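Local coordinates for tRNA threonylcarbamoyladenosine biosynthesis protein TsaB (Pseudomonas aeruginosa, PDB 5BR9) that probably takes part in making the threonylcarbamoyladenosine modification of tRNA, as a member of the KAE1/TsaD family with an actin-like ATPase fold, at residues Ala117-Ala122 / Val159-Ala164. Sequence-based numbering, arbitrary orientation.
Sequences AERVAA and VPWDAA
Strand residues R119-A121 face the irregular loop 159-164 and meet it through side chains, the CA atoms of R119 and W161 standing 8.9 Å apart and those of A121 and V159 7.0 Å. W161 buries the largest area here. Its chi1 of 47° sets CG between the backbone N and the carbonyl carbon, and the indole reaches from the loop to the strand while the R119 chain runs over one face of it in the opposite direction. CB of R119 makes a CH-pi contact, 3.8 Å from the centroid of the six-membered ring and 15° off its normal; farther out, R119 CD lies 3.6 Å from W161 CE3. The guanidinium, its plane 30° from the ring's, has W161 CB over one face, near the rim, NH2 being 3.6 Å from that carbon, and its NE forms a salt bridge with D167. V159 CB and P160 CD lie over the rim of the opposite face of the indole. Nearby, A121 CB touches V159 CG1 at 4.2 Å. Downstream, D162 OD2 accepts from A164 N in an Asx turn within the loop. Strand 119-125 is central in its five-strand sheet, between strands 131-139 and 168-171; the loop, which leads from strand 142-152 to 168-171, packs on one side of it, where W168 meets W161, while V120 points to the other side, against A111 of helix 103-115.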
loop_
_atom_site.group_PDB
_atom_site.type_symbol
_atom_site.label_atom_id
_atom_site.label_comp_id
_atom_site.label_asym_id
_atom_site.label_seq_id
_atom_site.Cartn_x
_atom_site.Cartn_y
_atom_site.Cartn_z
ATOM N N ALA A 117 19.351 -26.741 7.243
ATOM C CA ALA A 117 18.446 -27.158 8.331
ATOM C C ALA A 117 17.078 -27.572 7.796
ATOM O O ALA A 117 16.433 -26.828 7.072
ATOM C CB ALA A 117 18.293 -26.050 9.352
ATOM N N GLU A 118 16.646 -28.772 8.148
ATOM C CA GLU A 118 15.404 -29.305 7.616
ATOM C C GLU A 118 14.251 -29.097 8.576
ATOM O O GLU A 118 13.089 -29.281 8.217
ATOM C CB GLU A 118 15.590 -30.779 7.288
ATOM C CG GLU A 118 16.578 -30.930 6.158
ATOM C CD GLU A 118 16.622 -32.304 5.572
ATOM O OE1 GLU A 118 15.891 -33.190 6.064
ATOM O OE2 GLU A 118 17.391 -32.484 4.600
ATOM N N ARG A 119 14.592 -28.682 9.793
ATOM C CA ARG A 119 13.599 -28.271 10.770
ATOM C C ARG A 119 13.982 -26.899 11.304
ATOM O O ARG A 119 15.063 -26.715 11.869
ATOM C CB ARG A 119 13.480 -29.304 11.894
ATOM C CG ARG A 119 13.158 -30.693 11.340
ATOM C CD ARG A 119 12.433 -31.597 12.310
ATOM N NE ARG A 119 13.338 -32.291 13.209
ATOM C CZ ARG A 119 13.019 -33.386 13.894
ATOM N NH1 ARG A 119 13.915 -33.953 14.696
ATOM N NH2 ARG A 119 11.812 -33.926 13.764
ATOM N N VAL A 120 13.092 -25.931 11.112
ATOM C CA VAL A 120 13.378 -24.551 11.495
ATOM C C VAL A 120 12.235 -23.968 12.304
ATOM O O VAL A 120 11.070 -24.043 11.915
ATOM C CB VAL A 120 13.654 -23.657 10.271
ATOM C CG1 VAL A 120 13.788 -22.200 10.718
ATOM C CG2 VAL A 120 14.924 -24.101 9.548
ATOM N N ALA A 121 12.572 -23.426 13.460
ATOM C CA ALA A 121 11.626 -22.620 14.210
ATOM C C ALA A 121 11.877 -21.155 13.818
ATOM O O ALA A 121 12.910 -20.587 14.143
ATOM C CB ALA A 121 11.785 -22.849 15.727
ATOM N N ALA A 122 10.955 -20.574 13.063
ATOM C CA ALA A 122 11.077 -19.190 12.639
ATOM C C ALA A 122 10.415 -18.270 13.660
ATOM O O ALA A 122 9.306 -18.528 14.113
ATOM C CB ALA A 122 10.473 -19.007 11.265
ATOM N N VAL A 159 7.879 -26.075 20.004
ATOM C CA VAL A 159 8.175 -26.764 18.746
ATOM C C VAL A 159 7.363 -28.071 18.694
ATOM O O VAL A 159 7.066 -28.654 19.745
ATOM C CB VAL A 159 9.685 -27.032 18.602
ATOM C CG1 VAL A 159 10.457 -25.721 18.511
ATOM C CG2 VAL A 159 10.198 -27.906 19.745
ATOM N N PRO A 160 7.003 -28.529 17.473
ATOM C CA PRO A 160 6.176 -29.731 17.269
ATOM C C PRO A 160 6.982 -31.034 17.289
ATOM O O PRO A 160 6.396 -32.118 17.169
ATOM C CB PRO A 160 5.574 -29.511 15.873
ATOM C CG PRO A 160 6.596 -28.714 15.165
ATOM C CD PRO A 160 7.342 -27.880 16.187
ATOM N N TRP A 161 8.299 -30.922 17.421
ATOM C CA TRP A 161 9.181 -32.086 17.498
ATOM C C TRP A 161 9.865 -32.125 18.855
ATOM O O TRP A 161 9.744 -31.174 19.631
ATOM C CB TRP A 161 10.229 -32.042 16.381
ATOM C CG TRP A 161 10.869 -30.711 16.257
ATOM C CD1 TRP A 161 11.759 -30.148 17.126
ATOM C CD2 TRP A 161 10.654 -29.746 15.216
ATOM N NE1 TRP A 161 12.113 -28.888 16.689
ATOM C CE2 TRP A 161 11.455 -28.622 15.518
ATOM C CE3 TRP A 161 9.871 -29.725 14.059
ATOM C CZ2 TRP A 161 11.494 -27.491 14.702
ATOM C CZ3 TRP A 161 9.907 -28.593 13.250
ATOM C CH2 TRP A 161 10.715 -27.494 13.577
ATOM N N ASP A 162 10.601 -33.199 19.130
ATOM C CA ASP A 162 11.364 -33.292 20.375
ATOM C C ASP A 162 12.357 -32.134 20.484
ATOM O O ASP A 162 13.196 -31.938 19.604
ATOM C CB ASP A 162 12.089 -34.637 20.459
ATOM C CG ASP A 162 13.044 -34.725 21.643
ATOM O OD1 ASP A 162 13.989 -35.540 21.579
ATOM O OD2 ASP A 162 12.851 -33.993 22.635
ATOM N N ALA A 163 12.266 -31.376 21.572
ATOM C CA ALA A 163 13.066 -30.157 21.706
ATOM C C ALA A 163 14.537 -30.473 21.902
ATOM O O ALA A 163 15.409 -29.766 21.390
ATOM C CB ALA A 163 12.554 -29.296 22.861
ATOM N N ALA A 164 14.807 -31.545 22.636
ATOM C CA ALA A 164 16.176 -31.959 22.913
ATOM C C ALA A 164 16.922 -32.409 21.655
ATOM O O ALA A 164 18.130 -32.572 21.693
ATOM C CB ALA A 164 16.187 -33.076 23.957
#